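Local coordinates for endonuclease V (Streptomyces avermitilis, PDB 3GOC), which probably nicks DNA at the second phosphodiester bond 3' to a deoxyinosine, a magnesium-dependent step in the repair of deaminated bases, at residues 7-11 / 91-95; 21-25 / 120-124. All blocks are in the same frame, centred on the assembly; numbering follows the deposited sequence.

Interaction 1: residues 7-11 / 91-95; sequences PAGWP and FREIP
A type II beta turn from P7 to W10, in the loop ahead of helix 14-24, lays the indole of W10 against the N-terminal end of helix 94-102, where it meets F91, I94 and P95. A chi1 of -161° turns the indole toward 91-95, with CG anti to the backbone N. There NE1 donates to F91 O over 3.0 Å, meeting a lone pair in the carbonyl plane; the bond is moderately bent, at 152°. F91 O also accepts a hydrogen bond from S81 OG. CG of P95 lies over one face of the indole, 3.9 Å from the centroid of its six-membered ring, a CH-pi contact. P7 CG sits over that same face and touches P95 CG at 3.5 Å, while P11 CD covers the opposite face, so the indole is layered between prolines. The F91 ring stands oblique to the indole, planes at 59°, with W10 CZ2 3.9 Å from F91 CD2; P11 CG packs 3.9 Å from F91 CE2. I94 adds CG2 beside W10 CH2. The contact ties the N-terminal loop to the start of helix 94-102 in the RNase H-like fold of endonuclease V.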
ATOM      1  N   PRO A   7     -23.041  27.771  -6.530  1.00  6.20           N
ATOM      2  CA  PRO A   7     -23.304  27.523  -7.951  1.00  7.09           C
ATOM      3  C   PRO A   7     -24.710  27.901  -8.373  1.00  9.01           C
ATOM      4  O   PRO A   7     -25.667  27.735  -7.610  1.00  7.38           O
ATOM      5  CB  PRO A   7     -23.072  26.024  -8.089  1.00  8.96           C
ATOM      6  CG  PRO A   7     -21.991  25.765  -7.075  1.00  6.83           C
ATOM      7  CD  PRO A   7     -22.451  26.581  -5.892  1.00  9.64           C
ATOM      8  N   ALA A   8     -24.835  28.412  -9.596  1.00 10.22           N
ATOM      9  CA  ALA A   8     -26.142  28.784 -10.124  1.00 10.48           C
ATOM     10  C   ALA A   8     -27.016  27.532 -10.186  1.00 10.76           C
ATOM     11  O   ALA A   8     -26.652  26.545 -10.820  1.00 12.97           O
ATOM     12  CB  ALA A   8     -25.992  29.384 -11.519  1.00  9.82           C
ATOM     13  N   GLY A   9     -28.168  27.574  -9.525  1.00  7.56           N
ATOM     14  CA  GLY A   9     -29.067  26.430  -9.538  1.00  9.73           C
ATOM     15  C   GLY A   9     -28.789  25.337  -8.520  1.00  8.84           C
ATOM     16  O   GLY A   9     -29.453  24.292  -8.520  1.00  7.64           O
ATOM     17  N   TRP A  10     -27.814  25.559  -7.646  1.00  6.98           N
ATOM     18  CA  TRP A  10     -27.459  24.574  -6.621  1.00  7.43           C
ATOM     19  C   TRP A  10     -28.692  24.238  -5.783  1.00  7.03           C
ATOM     20  O   TRP A  10     -29.542  25.099  -5.554  1.00  9.93           O
ATOM     21  CB  TRP A  10     -26.365  25.155  -5.715  1.00  7.63           C
ATOM     22  CG  TRP A  10     -25.601  24.140  -4.929  1.00  7.79           C
ATOM     23  CD1 TRP A  10     -25.613  23.968  -3.575  1.00  7.73           C
ATOM     24  CD2 TRP A  10     -24.663  23.193  -5.447  1.00  8.44           C
ATOM     25  NE1 TRP A  10     -24.731  22.970  -3.215  1.00  9.11           N
ATOM     26  CE2 TRP A  10     -24.135  22.476  -4.347  1.00  8.81           C
ATOM     27  CE3 TRP A  10     -24.217  22.870  -6.739  1.00  8.27           C
ATOM     28  CZ2 TRP A  10     -23.180  21.473  -4.493  1.00 10.03           C
ATOM     29  CZ3 TRP A  10     -23.263  21.865  -6.886  1.00 11.49           C
ATOM     30  CH2 TRP A  10     -22.758  21.177  -5.765  1.00 12.04           C
ATOM     31  N   PRO A  11     -28.815  22.980  -5.326  1.00  9.73           N
ATOM     32  CA  PRO A  11     -29.966  22.583  -4.512  1.00 10.75           C
ATOM     33  C   PRO A  11     -30.213  23.533  -3.340  1.00 10.01           C
ATOM     34  O   PRO A  11     -29.275  23.949  -2.658  1.00 11.88           O
ATOM     35  CB  PRO A  11     -29.577  21.192  -4.026  1.00  8.98           C
ATOM     36  CG  PRO A  11     -28.807  20.649  -5.167  1.00  8.40           C
ATOM     37  CD  PRO A  11     -27.929  21.829  -5.571  1.00  7.87           C
ATOM     38  N   PHE A  91     -23.086  18.799   0.147  1.00  5.55           N
ATOM     39  CA  PHE A  91     -23.607  19.938  -0.596  1.00  4.81           C
ATOM     40  C   PHE A  91     -23.144  21.282  -0.056  1.00  8.52           C
ATOM     41  O   PHE A  91     -23.326  22.313  -0.704  1.00  8.22           O
ATOM     42  CB  PHE A  91     -25.132  19.886  -0.668  1.00  4.93           C
ATOM     43  CG  PHE A  91     -25.642  18.803  -1.570  1.00  4.75           C
ATOM     44  CD1 PHE A  91     -25.869  17.517  -1.080  1.00  5.34           C
ATOM     45  CD2 PHE A  91     -25.848  19.054  -2.926  1.00  6.35           C
ATOM     46  CE1 PHE A  91     -26.289  16.491  -1.931  1.00  8.53           C
ATOM     47  CE2 PHE A  91     -26.265  18.041  -3.787  1.00  7.37           C
ATOM     48  CZ  PHE A  91     -26.490  16.754  -3.288  1.00  6.55           C
ATOM     49  N   ARG A  92     -22.526  21.272   1.121  1.00  6.07           N
ATOM     50  CA  ARG A  92     -22.017  22.497   1.723  1.00  6.53           C
ATOM     51  C   ARG A  92     -20.625  22.860   1.215  1.00  8.25           C
ATOM     52  O   ARG A  92     -20.264  24.035   1.185  1.00  7.64           O
ATOM     53  CB  ARG A  92     -21.893  22.346   3.242  1.00  7.70           C
ATOM     54  CG  ARG A  92     -23.136  21.912   3.982  1.00 10.94           C
ATOM     55  CD  ARG A  92     -22.826  21.823   5.471  1.00 13.32           C
ATOM     56  NE  ARG A  92     -21.813  20.801   5.742  1.00 19.60           N
ATOM     57  CZ  ARG A  92     -21.119  20.706   6.874  1.00 19.63           C
ATOM     58  NH1 ARG A  92     -21.314  21.577   7.855  1.00 19.84           N
ATOM     59  NH2 ARG A  92     -20.235  19.731   7.034  1.00 16.11           N
ATOM     60  N   GLU A  93     -19.858  21.850   0.802  1.00  7.39           N
ATOM     61  CA  GLU A  93     -18.464  22.055   0.417  1.00  5.47           C
ATOM     62  C   GLU A  93     -17.983  21.645  -0.960  1.00  5.45           C
ATOM     63  O   GLU A  93     -16.886  22.037  -1.351  1.00  5.83           O
ATOM     64  CB  GLU A  93     -17.580  21.356   1.446  1.00  8.47           C
ATOM     65  CG  GLU A  93     -17.870  19.870   1.552  1.00 11.00           C
ATOM     66  CD  GLU A  93     -17.087  19.195   2.652  1.00 24.42           C
ATOM     67  OE1 GLU A  93     -16.054  18.556   2.351  1.00 21.74           O
ATOM     68  OE2 GLU A  93     -17.513  19.314   3.814  1.00 15.52           O
ATOM     69  N   ILE A  94     -18.768  20.871  -1.697  1.00  5.27           N
ATOM     70  CA  ILE A  94     -18.326  20.435  -3.014  1.00  5.73           C
ATOM     71  C   ILE A  94     -17.831  21.550  -3.935  1.00  4.03           C
ATOM     72  O   ILE A  94     -16.770  21.419  -4.541  1.00  5.97           O
ATOM     73  CB  ILE A  94     -19.431  19.604  -3.684  1.00  6.51           C
ATOM     74  CG1 ILE A  94     -19.432  18.210  -3.053  1.00 10.28           C
ATOM     75  CG2 ILE A  94     -19.219  19.511  -5.185  1.00 10.36           C
ATOM     76  CD1 ILE A  94     -20.738  17.505  -3.166  1.00 28.91           C
ATOM     77  N   PRO A  95     -18.576  22.661  -4.048  1.00  5.33           N
ATOM     78  CA  PRO A  95     -18.113  23.740  -4.931  1.00  4.14           C
ATOM     79  C   PRO A  95     -16.714  24.258  -4.580  1.00  4.08           C
ATOM     80  O   PRO A  95     -15.891  24.539  -5.461  1.00  6.88           O
ATOM     81  CB  PRO A  95     -19.183  24.815  -4.748  1.00  6.57           C
ATOM     82  CG  PRO A  95     -20.418  24.016  -4.469  1.00  8.41           C
ATOM     83  CD  PRO A  95     -19.914  22.958  -3.508  1.00  6.48           C
TER

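Interaction 2: residues 21-25 / 120-124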
ATOM      1  N   GLN A  21     -28.444  13.337  -5.465  1.00  8.54           N
ATOM      2  CA  GLN A  21     -27.688  12.161  -5.045  1.00  6.50           C
ATOM      3  C   GLN A  21     -28.155  10.903  -5.766  1.00  8.70           C
ATOM      4  O   GLN A  21     -27.336  10.126  -6.250  1.00 13.06           O
ATOM      5  CB  GLN A  21     -27.819  11.948  -3.535  1.00  9.66           C
ATOM      6  CG  GLN A  21     -27.276  13.089  -2.691  1.00  7.04           C
ATOM      7  CD  GLN A  21     -27.353  12.785  -1.209  1.00  7.49           C
ATOM      8  OE1 GLN A  21     -28.386  12.339  -0.716  1.00  9.22           O
ATOM      9  NE2 GLN A  21     -26.266  13.042  -0.486  1.00  8.51           N
ATOM     10  N   ASP A  22     -29.466  10.697  -5.833  1.00 12.33           N
ATOM     11  CA  ASP A  22     -29.981   9.503  -6.494  1.00 16.63           C
ATOM     12  C   ASP A  22     -29.694   9.496  -7.994  1.00 18.61           C
ATOM     13  O   ASP A  22     -29.535   8.434  -8.595  1.00 22.35           O
ATOM     14  CB  ASP A  22     -31.486   9.352  -6.250  1.00 16.74           C
ATOM     15  CG  ASP A  22     -31.816   9.092  -4.790  1.00 17.09           C
ATOM     16  OD1 ASP A  22     -30.957   8.536  -4.072  1.00 22.79           O
ATOM     17  OD2 ASP A  22     -32.939   9.428  -4.366  1.00 17.84           O
ATOM     18  N   GLU A  23     -29.617  10.677  -8.594  1.00 12.11           N
ATOM     19  CA  GLU A  23     -29.350  10.783 -10.021  1.00 11.83           C
ATOM     20  C   GLU A  23     -27.867  10.610 -10.349  1.00 18.78           C
ATOM     21  O   GLU A  23     -27.515   9.906 -11.297  1.00 18.93           O
ATOM     22  CB  GLU A  23     -29.857  12.129 -10.540  1.00 15.70           C
ATOM     23  CG  GLU A  23     -31.372  12.277 -10.421  1.00 18.39           C
ATOM     24  CD  GLU A  23     -31.847  13.715 -10.527  1.00 27.67           C
ATOM     25  OE1 GLU A  23     -33.074  13.948 -10.445  1.00 32.20           O
ATOM     26  OE2 GLU A  23     -30.999  14.616 -10.687  1.00 33.04           O
ATOM     27  N   LEU A  24     -27.002  11.239  -9.559  1.00 12.45           N
ATOM     28  CA  LEU A  24     -25.562  11.150  -9.788  1.00 13.41           C
ATOM     29  C   LEU A  24     -24.943   9.819  -9.358  1.00 15.35           C
ATOM     30  O   LEU A  24     -23.883   9.437  -9.858  1.00 17.70           O
ATOM     31  CB  LEU A  24     -24.837  12.298  -9.075  1.00 14.13           C
ATOM     32  CG  LEU A  24     -25.056  13.714  -9.620  1.00 13.80           C
ATOM     33  CD1 LEU A  24     -24.246  14.707  -8.798  1.00 18.32           C
ATOM     34  CD2 LEU A  24     -24.643  13.773 -11.087  1.00 16.10           C
ATOM     35  N   ARG A  25     -25.601   9.115  -8.443  1.00 15.28           N
ATOM     36  CA  ARG A  25     -25.085   7.838  -7.961  1.00 16.28           C
ATOM     37  C   ARG A  25     -24.972   6.842  -9.109  1.00 21.55           C
ATOM     38  O   ARG A  25     -24.144   5.933  -9.072  1.00 19.65           O
ATOM     39  CB  ARG A  25     -26.001   7.261  -6.882  1.00 17.37           C
ATOM     40  CG  ARG A  25     -25.375   6.122  -6.093  1.00 26.47           C
ATOM     41  CD  ARG A  25     -26.429   5.154  -5.580  1.00 35.65           C
ATOM     42  NE  ARG A  25     -27.583   5.845  -5.008  1.00 39.13           N
ATOM     43  CZ  ARG A  25     -28.633   5.227  -4.477  1.00 38.86           C
ATOM     44  NH1 ARG A  25     -29.639   5.933  -3.983  1.00 41.60           N
ATOM     45  NH2 ARG A  25     -28.672   3.902  -4.438  1.00 37.78           N
ATOM     46  N   HIS A 120     -22.400   5.563   3.097  1.00  9.69           N
ATOM     47  CA  HIS A 120     -23.267   6.716   3.280  1.00 10.96           C
ATOM     48  C   HIS A 120     -24.718   6.245   3.227  1.00 11.44           C
ATOM     49  O   HIS A 120     -25.028   5.267   2.549  1.00 11.51           O
ATOM     50  CB  HIS A 120     -22.940   7.703   2.151  1.00  9.99           C
ATOM     51  CG  HIS A 120     -23.832   8.899   2.085  1.00 10.03           C
ATOM     52  ND1 HIS A 120     -25.036   8.893   1.413  1.00 10.56           N
ATOM     53  CD2 HIS A 120     -23.683  10.151   2.579  1.00  8.25           C
ATOM     54  CE1 HIS A 120     -25.589  10.089   1.495  1.00 12.23           C
ATOM     55  NE2 HIS A 120     -24.789  10.871   2.198  1.00  8.54           N
ATOM     56  N   PRO A 121     -25.622   6.922   3.958  1.00 16.35           N
ATOM     57  CA  PRO A 121     -27.039   6.542   3.971  1.00 21.46           C
ATOM     58  C   PRO A 121     -27.643   6.319   2.585  1.00 16.96           C
ATOM     59  O   PRO A 121     -28.519   5.470   2.417  1.00 19.10           O
ATOM     60  CB  PRO A 121     -27.702   7.693   4.738  1.00 20.22           C
ATOM     61  CG  PRO A 121     -26.714   8.833   4.614  1.00 24.39           C
ATOM     62  CD  PRO A 121     -25.403   8.125   4.777  1.00 18.11           C
ATOM     63  N   ARG A 122     -27.176   7.076   1.597  1.00 16.28           N
ATOM     64  CA  ARG A 122     -27.667   6.925   0.235  1.00 12.82           C
ATOM     65  C   ARG A 122     -26.564   6.430  -0.690  1.00 13.63           C
ATOM     66  O   ARG A 122     -26.646   6.566  -1.914  1.00 12.57           O
ATOM     67  CB  ARG A 122     -28.238   8.248  -0.287  1.00 19.84           C
ATOM     68  CG  ARG A 122     -29.724   8.428  -0.010  1.00 23.46           C
ATOM     69  CD  ARG A 122     -30.257   9.694  -0.661  1.00 18.41           C
ATOM     70  NE  ARG A 122     -31.513   9.464  -1.370  1.00 16.97           N
ATOM     71  CZ  ARG A 122     -32.659   9.129  -0.784  1.00 15.71           C
ATOM     72  NH1 ARG A 122     -32.719   8.982   0.532  1.00 14.45           N
ATOM     73  NH2 ARG A 122     -33.748   8.948  -1.519  1.00 20.67           N
ATOM     74  N   ARG A 123     -25.530   5.849  -0.090  1.00 14.44           N
ATOM     75  CA  ARG A 123     -24.396   5.316  -0.835  1.00 12.10           C
ATOM     76  C   ARG A 123     -23.796   6.374  -1.758  1.00 12.38           C
ATOM     77  O   ARG A 123     -23.316   6.064  -2.846  1.00 13.01           O
ATOM     78  CB  ARG A 123     -24.841   4.101  -1.655  1.00 14.26           C
ATOM     79  CG  ARG A 123     -25.517   3.008  -0.833  1.00 15.41           C
ATOM     80  CD  ARG A 123     -24.533   2.297   0.086  1.00 16.71           C
ATOM     81  NE  ARG A 123     -25.166   1.190   0.808  1.00 16.64           N
ATOM     82  CZ  ARG A 123     -25.895   1.325   1.911  1.00 15.40           C
ATOM     83  NH1 ARG A 123     -26.089   2.525   2.446  1.00 20.98           N
ATOM     84  NH2 ARG A 123     -26.443   0.259   2.477  1.00 22.63           N
ATOM     85  N   PHE A 124     -23.817   7.626  -1.320  1.00  7.80           N
ATOM     86  CA  PHE A 124     -23.274   8.701  -2.139  1.00  7.39           C
ATOM     87  C   PHE A 124     -22.685   9.814  -1.281  1.00  7.41           C
ATOM     88  O   PHE A 124     -23.153  10.953  -1.310  1.00  8.85           O
ATOM     89  CB  PHE A 124     -24.367   9.252  -3.060  1.00  7.95           C
ATOM     90  CG  PHE A 124     -23.836  10.049  -4.219  1.00  7.19           C
ATOM     91  CD1 PHE A 124     -24.075  11.418  -4.311  1.00  9.32           C
ATOM     92  CD2 PHE A 124     -23.128   9.422  -5.240  1.00  8.30           C
ATOM     93  CE1 PHE A 124     -23.600  12.154  -5.399  1.00  9.84           C
ATOM     94  CE2 PHE A 124     -22.647  10.144  -6.332  1.00  6.66           C
ATOM     95  CZ  PHE A 124     -22.891  11.509  -6.418  1.00  8.68           C
TER
HETATM   96  O   HOH W   1     -23.473  13.765  -1.410  1.00  7.70           O
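The ring of F124 lies across the last turn of helix 14-24, with Q21 O and R25 N over one of its faces and L24 CB in oblique contact, 3.4 Å from F124 CZ. Its CD1 rim meets Q21 CA, and CD2 lies 3.7 Å from R25 CA, so backbone and side-chain atoms of Q21, L24 and R25 all touch the ring. F124 C covers one face of the H120 ring and P121 CD the other. The Q21 amide stands nearly perpendicular to that imidazole, NE2 being 3.6 Å from H120 CE1. Both Q21 NE2 and H120 NE2 are hydrogen-bonded to G87 O, and a water also links Q21 NE2 to F124 O.

Residues 120-124 belong to the loop between strand 110-114 and helix 126-134 of the RNase H-like fold. Here a type I turn from H120 to R123 presents R122 to the helix. R122 grips D22 side-on: NH2, with OD2 in the guanidinium plane, reaches the syn lone pair of OD2 at 3.0 Å, while NE meets OD1 at 2.9 Å from a tilted position. The carboxylate and guanidinium planes are 36° apart. R25 NH1 approaches D22 OD1 from the opposite face of the carboxylate, at 2.9 Å, completing a three-residue salt-bridge network. The bend of the R25 chain at chi3 (-44°) brings its guanidinium back to D22, and R122 O lies over one face of that group. Within the turn, R122 N donates to H120 ND1 at 2.8 Å, although the donor lies 36° out of the ring plane.

The two contacts follow one another along the same N-terminal region: interaction 1 holds the loop before helix 14-24, and interaction 2 holds the last turn of that helix. They meet where F91 CE1 packs 3.6 Å from Q21 CG, although their centres are 16 Å apart. Helix 126-134 lies beside both, its H129 meeting the rings of F91 and F124. Both are partly buried, but their chemistry differs. Residues 7-11 and 91-95 join largely through apolar and aromatic groups, with a single hydrogen bond across. Residues 21-25 and 120-124 combine a buried phenylalanine and glutamine with a salt-bridge network among partly exposed residues.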